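Local coordinates for OsmC family protein (Rhodothermus marinus, PDB 5CML) that probably hydrolyses carboxylic esters as the serine esterase domain, of alpha/beta-hydrolase type, of a longer protein that also carries an OsmC domain, at residues V125-I131 and R190-F195; A113-A117 and V179-V185. All blocks are in the same frame, centred on the assembly; numbering follows the deposited sequence.

Contact 1: residues V125-I131 and R190-F195; sequences VKAVATI and RPLLLF
Arg190, in the conformer described, reaches across to the backbone of Val125 and Lys126 just before the two strands pair. From CB its chain bends at chi2 (-60°): CG passes the carbonyl oxygen of Val125, CD lies 3.1 Å from that Val125 O and 4.0 Å from Lys126 CA, and NE donates to Val125 O over 2.6 Å. The oxygen sits at the guanidinium edge, near its plane, but the N-H...O angle is 138°, so the bond is far from straight. Further out, NH2 bonds to Pro123 O; in this conformer one flat group would tie two carbonyls of the preceding loop. Pro191, which has no N-H to offer, is placed where only its carbonyl is used, accepting from Val128 N.

From there Val128-Ile131 and Leu192-Phe195 run as neighbouring parallel strands of the central alpha/beta-hydrolase sheet, joined by Leu193 N to Val128 O, Thr130 N to Leu193 O and Phe195 N to Thr130 O. Small Ala129 sets its CB 4.2 Å from Leu193 CB, on the face that helix 234-252 covers.

Ile131 and Phe195 lie side by side on that face, CG1 of Ile131 4.1 Å from ring atom CD2 of Phe195, and Thr130 O meets the ring edge in plane. Opposite, Thr130 OG1, held between backbone N and carbonyl carbon (chi1 62°), touches Leu194 CD2 and shares a water with Phe195 O.

Contact 2: residues A113-A117 and V179-V185; sequences AAVLA and VNLEDQV
Leu181 reaches with both methyls into the side of helix 110-118, its CD1 3.5 Å from Leu116 CB and its CD2 4.0 Å from Ala113 CB. This is helix-on-helix packing in an alpha/beta-hydrolase fold: helix 110-118 begins within the GxSxG pattern of a probable nucleophile elbow, and the segments 113-117 and 181-185 cross at 53°, their axes 9.3 Å apart. In Leu181, CG anti to the backbone N (chi1 -174°) sends the branch toward helix 110-118, where CD1 also rests near Ala113 O. Alanines suit this surface: Ala113 and Ala117 present single methyls, leaving room for the leucine between them and Leu116. Cut back to an alanine, Leu181 would probably leave a gap beside Ala113, Leu116 and Ala117, their apolar atoms no longer covered by its two methyls.

The next contacts around this leucine are mostly apolar. Val185 brings CG2 to 4.0 Å from Leu116 CB, the two side chains meeting aslant, while Val179 CG2 approaches Ala117 CB at the other end. Beta-branched valine is compact, and here one methyl of each makes the contact. Gln184, more open to solvent, lays its CB 3.9 Å from Leu116 O.

Behind the first shell, Leu211 of helix 206-214 packs on both Leu116 and Val185, and Phe85 of helix 85-98 covers Ala117. The start of helix 181-187 is set by Asn180, whose positive phi ends the preceding helix, a conformation asparagine tolerates better than most residues. As N-cap, its OD1 accepts from Asp183 N at 2.9 Å, with the donor tilted 25° from the amide carbonyl plane.

In the fold
The centres of the two contacts lie about 12 Å apart, and Leu116 joins them: its CD2 sits over the pair of strands of contact 1, 3.7 Å from both Val128 CG1 and Leu192 CD1. Along the chain the segments alternate: helix 110-118 leads to strand 127-131, and after a long excursion helix 181-187 leads to strand 192-196. Two helix-strand units, far apart in sequence, are thus paired twice, strand to strand within the eight-stranded mixed sheet and helix to helix on one of its faces. Both pairings bring the chain back together after residues 132-178, contact 2 on, and contact 1 beneath, the helix that leads off from the probable nucleophile elbow of this esterase domain.

Contact 1: residues V125-I131 and R190-F195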
ATOM      1  N   VAL A 125      -5.698 -13.319   2.289  1.00 22.25           N
ATOM      2  CA  VAL A 125      -4.546 -12.502   2.681  1.00 22.12           C
ATOM      3  C   VAL A 125      -3.991 -13.064   3.978  1.00 20.83           C
ATOM      4  O   VAL A 125      -4.708 -13.160   4.974  1.00 23.29           O
ATOM      5  CB  VAL A 125      -4.928 -10.998   2.856  1.00 21.28           C
ATOM      6  CG1 VAL A 125      -3.806 -10.170   3.505  1.00 22.00           C
ATOM      7  CG2 VAL A 125      -5.382 -10.402   1.519  1.00 23.25           C
ATOM      8  N   LYS A 126      -2.699 -13.400   3.968  1.00 19.35           N
ATOM      9  CA  LYS A 126      -2.058 -14.053   5.106  1.00 20.41           C
ATOM     10  C   LYS A 126      -1.137 -13.114   5.872  1.00 20.47           C
ATOM     11  O   LYS A 126      -0.694 -13.439   6.962  1.00 23.46           O
ATOM     12  CB  LYS A 126      -1.266 -15.276   4.635  1.00 23.12           C
ATOM     13  CG  LYS A 126      -2.122 -16.314   3.912  1.00 27.71           C
ATOM     14  CD  LYS A 126      -3.167 -16.930   4.839  1.00 33.43           C
ATOM     15  CE  LYS A 126      -4.018 -17.999   4.129  1.00 37.67           C
ATOM     16  NZ  LYS A 126      -5.472 -17.924   4.518  1.00 42.74           N
ATOM     17  N   ALA A 127      -0.828 -11.967   5.295  1.00 19.66           N
ATOM     18  CA  ALA A 127       0.119 -11.029   5.906  1.00 20.38           C
ATOM     19  C   ALA A 127      -0.056  -9.650   5.307  1.00 20.16           C
ATOM     20  O   ALA A 127      -0.456  -9.524   4.143  1.00 20.16           O
ATOM     21  CB  ALA A 127       1.568 -11.509   5.728  1.00 22.45           C
ATOM     22  N   VAL A 128       0.181  -8.616   6.121  1.00 19.11           N
ATOM     23  CA  VAL A 128       0.030  -7.237   5.683  1.00 18.15           C
ATOM     24  C   VAL A 128       1.232  -6.442   6.127  1.00 17.57           C
ATOM     25  O   VAL A 128       1.696  -6.600   7.259  1.00 18.97           O
ATOM     26  CB  VAL A 128      -1.248  -6.576   6.271  1.00 20.78           C
ATOM     27  CG1 VAL A 128      -1.393  -5.099   5.822  1.00 23.21           C
ATOM     28  CG2 VAL A 128      -2.490  -7.400   5.941  1.00 22.89           C
ATOM     29  N   ALA A 129       1.719  -5.571   5.248  1.00 17.07           N
ATOM     30  CA  ALA A 129       2.884  -4.744   5.547  1.00 17.38           C
ATOM     31  C   ALA A 129       2.612  -3.332   5.034  1.00 19.34           C
ATOM     32  O   ALA A 129       2.034  -3.153   3.942  1.00 21.02           O
ATOM     33  CB  ALA A 129       4.153  -5.312   4.915  1.00 17.66           C
ATOM     34  N   THR A 130       3.017  -2.329   5.807  1.00 18.91           N
ATOM     35  CA  THR A 130       2.843  -0.953   5.377  1.00 19.23           C
ATOM     36  C   THR A 130       4.102  -0.140   5.577  1.00 17.31           C
ATOM     37  O   THR A 130       4.959  -0.498   6.381  1.00 19.66           O
ATOM     38  CB  THR A 130       1.679  -0.249   6.134  1.00 21.23           C
ATOM     39  OG1 THR A 130       1.969  -0.194   7.531  1.00 22.60           O
ATOM     40  CG2 THR A 130       0.367  -0.992   5.921  1.00 24.77           C
ATOM     41  N   ILE A 131       4.180   0.962   4.840  1.00 16.67           N
ATOM     42  CA  ILE A 131       5.332   1.867   4.849  1.00 18.13           C
ATOM     43  C   ILE A 131       4.835   3.305   5.027  1.00 16.80           C
ATOM     44  O   ILE A 131       4.166   3.847   4.140  1.00 19.20           O
ATOM     45  CB  ILE A 131       6.135   1.772   3.538  1.00 18.91           C
ATOM     46  CG1 ILE A 131       6.478   0.321   3.217  1.00 21.43           C
ATOM     47  CG2 ILE A 131       7.380   2.657   3.566  1.00 19.54           C
ATOM     48  CD1 ILE A 131       6.632   0.048   1.735  1.00 23.68           C
ATOM     49  N   ARG A 190      -4.295 -11.053  11.300  1.00 25.75           N
ATOM     50  CA  ARG A 190      -3.228 -11.433  10.368  0.50 25.25           C
ATOM     51  C   ARG A 190      -1.933 -10.800  10.837  1.00 23.33           C
ATOM     52  O   ARG A 190      -1.937  -9.733  11.424  1.00 24.04           O
ATOM     53  CB  ARG A 190      -3.508 -10.984   8.918  0.50 25.09           C
ATOM     54  CG  ARG A 190      -4.696 -11.648   8.192  0.50 27.05           C
ATOM     55  CD  ARG A 190      -4.536 -13.169   8.084  0.50 24.62           C
ATOM     56  NE  ARG A 190      -5.634 -13.817   7.366  0.50 24.52           N
ATOM     57  CZ  ARG A 190      -6.774 -14.226   7.925  0.50 27.23           C
ATOM     58  NH1 ARG A 190      -7.002 -14.055   9.228  0.50 26.80           N
ATOM     59  NH2 ARG A 190      -7.695 -14.813   7.172  0.50 29.88           N
ATOM     60  N   PRO A 191      -0.809 -11.459  10.569  1.00 21.41           N
ATOM     61  CA  PRO A 191       0.474 -10.826  10.893  1.00 20.50           C
ATOM     62  C   PRO A 191       0.665  -9.480  10.187  1.00 19.54           C
ATOM     63  O   PRO A 191       0.326  -9.303   9.005  1.00 19.70           O
ATOM     64  CB  PRO A 191       1.503 -11.846  10.400  1.00 21.79           C
ATOM     65  CG  PRO A 191       0.804 -13.140  10.390  1.00 24.44           C
ATOM     66  CD  PRO A 191      -0.649 -12.845  10.106  1.00 23.17           C
ATOM     67  N   LEU A 192       1.238  -8.544  10.936  1.00 19.30           N
ATOM     68  CA  LEU A 192       1.450  -7.167  10.509  1.00 18.62           C
ATOM     69  C   LEU A 192       2.918  -6.775  10.623  1.00 18.93           C
ATOM     70  O   LEU A 192       3.559  -7.051  11.640  1.00 19.90           O
ATOM     71  CB  LEU A 192       0.617  -6.228  11.380  1.00 19.83           C
ATOM     72  CG  LEU A 192       0.829  -4.723  11.190  1.00 21.85           C
ATOM     73  CD1 LEU A 192       0.391  -4.276   9.815  1.00 21.88           C
ATOM     74  CD2 LEU A 192       0.112  -3.918  12.275  1.00 24.44           C
ATOM     75  N   LEU A 193       3.419  -6.098   9.601  1.00 17.47           N
ATOM     76  CA  LEU A 193       4.760  -5.503   9.629  1.00 16.96           C
ATOM     77  C   LEU A 193       4.670  -4.031   9.245  1.00 17.57           C
ATOM     78  O   LEU A 193       4.230  -3.682   8.147  1.00 19.16           O
ATOM     79  CB  LEU A 193       5.716  -6.269   8.686  1.00 18.20           C
ATOM     80  CG  LEU A 193       7.090  -5.625   8.474  1.00 17.88           C
ATOM     81  CD1 LEU A 193       7.858  -5.472   9.814  1.00 19.86           C
ATOM     82  CD2 LEU A 193       7.917  -6.441   7.473  1.00 19.07           C
ATOM     83  N   LEU A 194       5.041  -3.164  10.179  1.00 17.66           N
ATOM     84  CA  LEU A 194       5.053  -1.730   9.962  1.00 18.29           C
ATOM     85  C   LEU A 194       6.463  -1.226   9.717  1.00 17.78           C
ATOM     86  O   LEU A 194       7.331  -1.443  10.553  1.00 20.09           O
ATOM     87  CB  LEU A 194       4.512  -1.004  11.195  1.00 18.04           C
ATOM     88  CG  LEU A 194       3.091  -1.362  11.630  1.00 20.28           C
ATOM     89  CD1 LEU A 194       2.877  -0.944  13.080  1.00 23.16           C
ATOM     90  CD2 LEU A 194       2.096  -0.679  10.714  1.00 23.21           C
ATOM     91  N   PHE A 195       6.671  -0.526   8.610  1.00 17.18           N
ATOM     92  CA  PHE A 195       7.906   0.217   8.366  1.00 17.48           C
ATOM     93  C   PHE A 195       7.633   1.688   8.540  1.00 15.84           C
ATOM     94  O   PHE A 195       6.613   2.172   8.050  1.00 18.84           O
ATOM     95  CB  PHE A 195       8.425   0.031   6.944  1.00 17.47           C
ATOM     96  CG  PHE A 195       8.878  -1.360   6.596  1.00 17.73           C
ATOM     97  CD1 PHE A 195      10.196  -1.740   6.770  1.00 17.99           C
ATOM     98  CD2 PHE A 195       8.003  -2.264   6.006  1.00 18.80           C
ATOM     99  CE1 PHE A 195      10.621  -3.019   6.385  1.00 18.99           C
ATOM    100  CE2 PHE A 195       8.421  -3.521   5.634  1.00 18.23           C
ATOM    101  CZ  PHE A 195       9.738  -3.896   5.826  1.00 19.14           C
TER
HETATM  102  O   HOH W   1       3.625   1.890   8.237  1.00 19.91           O

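Contact 2: residues A113-A117 and V179-V185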
ATOM      1  N   ALA A 113      -2.844   2.964   4.779  1.00 23.62           N
ATOM      2  CA  ALA A 113      -4.094   3.070   5.499  1.00 23.88           C
ATOM      3  C   ALA A 113      -5.170   2.268   4.756  1.00 25.53           C
ATOM      4  O   ALA A 113      -5.949   1.546   5.367  1.00 26.09           O
ATOM      5  CB  ALA A 113      -4.497   4.520   5.653  1.00 25.32           C
ATOM      6  N   ALA A 114      -5.165   2.342   3.430  1.00 23.68           N
ATOM      7  CA  ALA A 114      -6.154   1.628   2.641  1.00 24.98           C
ATOM      8  C   ALA A 114      -6.035   0.114   2.771  1.00 23.73           C
ATOM      9  O   ALA A 114      -7.049  -0.558   2.953  1.00 24.02           O
ATOM     10  CB  ALA A 114      -6.045   2.019   1.186  1.00 25.38           C
ATOM     11  N   VAL A 115      -4.827  -0.449   2.655  1.00 23.52           N
ATOM     12  CA  VAL A 115      -4.728  -1.914   2.746  1.00 24.78           C
ATOM     13  C   VAL A 115      -5.085  -2.400   4.153  1.00 23.99           C
ATOM     14  O   VAL A 115      -5.663  -3.474   4.311  1.00 25.38           O
ATOM     15  CB  VAL A 115      -3.331  -2.488   2.347  1.00 26.21           C
ATOM     16  CG1 VAL A 115      -3.006  -2.185   0.875  1.00 25.16           C
ATOM     17  CG2 VAL A 115      -2.235  -2.048   3.284  1.00 27.21           C
ATOM     18  N   LEU A 116      -4.785  -1.607   5.176  1.00 23.60           N
ATOM     19  CA  LEU A 116      -5.103  -2.025   6.528  1.00 25.51           C
ATOM     20  C   LEU A 116      -6.603  -2.033   6.735  1.00 25.90           C
ATOM     21  O   LEU A 116      -7.124  -2.869   7.461  1.00 28.17           O
ATOM     22  CB  LEU A 116      -4.437  -1.119   7.565  1.00 25.24           C
ATOM     23  CG  LEU A 116      -2.933  -1.335   7.688  1.00 27.93           C
ATOM     24  CD1 LEU A 116      -2.352  -0.184   8.457  1.00 28.36           C
ATOM     25  CD2 LEU A 116      -2.621  -2.657   8.381  1.00 30.13           C
ATOM     26  N   ALA A 117      -7.298  -1.110   6.084  1.00 26.13           N
ATOM     27  CA  ALA A 117      -8.745  -1.030   6.223  1.00 27.98           C
ATOM     28  C   ALA A 117      -9.497  -2.133   5.470  1.00 27.48           C
ATOM     29  O   ALA A 117     -10.626  -2.481   5.846  1.00 30.71           O
ATOM     30  CB  ALA A 117      -9.239   0.337   5.764  1.00 28.32           C
ATOM     31  N   VAL A 179     -15.135   3.184   8.989  1.00 23.45           N
ATOM     32  CA  VAL A 179     -14.766   1.809   9.375  1.00 26.47           C
ATOM     33  C   VAL A 179     -13.878   1.790  10.610  1.00 26.43           C
ATOM     34  O   VAL A 179     -13.903   0.819  11.376  1.00 28.36           O
ATOM     35  CB  VAL A 179     -14.043   1.014   8.238  1.00 30.31           C
ATOM     36  CG1 VAL A 179     -14.911   0.922   7.015  1.00 37.04           C
ATOM     37  CG2 VAL A 179     -12.683   1.601   7.893  1.00 28.63           C
ATOM     38  N   ASN A 180     -13.134   2.886  10.790  1.00 23.87           N
ATOM     39  CA  ASN A 180     -12.149   3.102  11.867  1.00 22.60           C
ATOM     40  C   ASN A 180     -10.922   2.197  11.700  1.00 22.94           C
ATOM     41  O   ASN A 180     -10.951   0.967  11.880  1.00 22.34           O
ATOM     42  CB  ASN A 180     -12.756   2.918  13.258  1.00 26.41           C
ATOM     43  CG  ASN A 180     -11.779   3.321  14.362  1.00 28.71           C
ATOM     44  OD1 ASN A 180     -11.177   2.469  15.016  1.00 31.68           O
ATOM     45  ND2 ASN A 180     -11.601   4.627  14.550  1.00 29.45           N
ATOM     46  N   LEU A 181      -9.835   2.831  11.314  1.00 23.71           N
ATOM     47  CA  LEU A 181      -8.629   2.087  10.996  1.00 24.75           C
ATOM     48  C   LEU A 181      -8.095   1.296  12.198  1.00 25.96           C
ATOM     49  O   LEU A 181      -7.719   0.126  12.048  1.00 26.70           O
ATOM     50  CB  LEU A 181      -7.590   3.045  10.441  1.00 26.72           C
ATOM     51  CG  LEU A 181      -6.322   2.398   9.926  1.00 29.54           C
ATOM     52  CD1 LEU A 181      -6.639   1.338   8.874  1.00 31.52           C
ATOM     53  CD2 LEU A 181      -5.465   3.491   9.352  1.00 32.21           C
ATOM     54  N   GLU A 182      -8.106   1.886  13.388  1.00 27.73           N
ATOM     55  CA  GLU A 182      -7.614   1.168  14.558  1.00 28.41           C
ATOM     56  C   GLU A 182      -8.454  -0.085  14.863  1.00 27.22           C
ATOM     57  O   GLU A 182      -7.883  -1.132  15.175  1.00 26.54           O
ATOM     58  CB  GLU A 182      -7.530   2.118  15.752  1.00 33.15           C
ATOM     59  CG  GLU A 182      -6.222   2.925  15.692  1.00 38.13           C
ATOM     60  CD  GLU A 182      -6.207   4.155  16.594  1.00 40.46           C
ATOM     61  OE1 GLU A 182      -5.919   4.004  17.795  1.00 36.99           O
ATOM     62  OE2 GLU A 182      -6.477   5.276  16.103  1.00 43.31           O
ATOM     63  N   ASP A 183      -9.779  -0.020  14.691  1.00 26.18           N
ATOM     64  CA  ASP A 183     -10.635  -1.198  14.887  1.00 26.33           C
ATOM     65  C   ASP A 183     -10.295  -2.280  13.874  1.00 24.39           C
ATOM     66  O   ASP A 183     -10.218  -3.459  14.210  1.00 26.57           O
ATOM     67  CB  ASP A 183     -12.137  -0.867  14.752  1.00 31.07           C
ATOM     68  CG  ASP A 183     -12.722  -0.178  15.978  1.00 38.01           C
ATOM     69  OD1 ASP A 183     -12.035  -0.131  17.023  1.00 39.82           O
ATOM     70  OD2 ASP A 183     -13.899   0.295  15.891  1.00 41.00           O
ATOM     71  N   GLN A 184     -10.111  -1.876  12.627  1.00 21.83           N
ATOM     72  CA  GLN A 184      -9.782  -2.825  11.573  1.00 22.46           C
ATOM     73  C   GLN A 184      -8.456  -3.528  11.858  1.00 21.60           C
ATOM     74  O   GLN A 184      -8.329  -4.745  11.684  1.00 22.71           O
ATOM     75  CB  GLN A 184      -9.742  -2.114  10.212  1.00 23.34           C
ATOM     76  CG  GLN A 184     -11.119  -1.691   9.698  1.00 25.21           C
ATOM     77  CD  GLN A 184     -11.998  -2.887   9.352  1.00 31.70           C
ATOM     78  OE1 GLN A 184     -11.868  -3.478   8.283  1.00 38.52           O
ATOM     79  NE2 GLN A 184     -12.869  -3.250  10.252  1.00 33.13           N
ATOM     80  N   VAL A 185      -7.480  -2.769  12.332  1.00 21.86           N
ATOM     81  CA  VAL A 185      -6.169  -3.322  12.588  1.00 22.20           C
ATOM     82  C   VAL A 185      -6.258  -4.295  13.766  1.00 23.75           C
ATOM     83  O   VAL A 185      -5.642  -5.360  13.761  1.00 26.50           O
ATOM     84  CB  VAL A 185      -5.153  -2.208  12.853  1.00 23.53           C
ATOM     85  CG1 VAL A 185      -3.842  -2.767  13.369  1.00 27.31           C
ATOM     86  CG2 VAL A 185      -4.901  -1.416  11.577  1.00 22.75           C
TER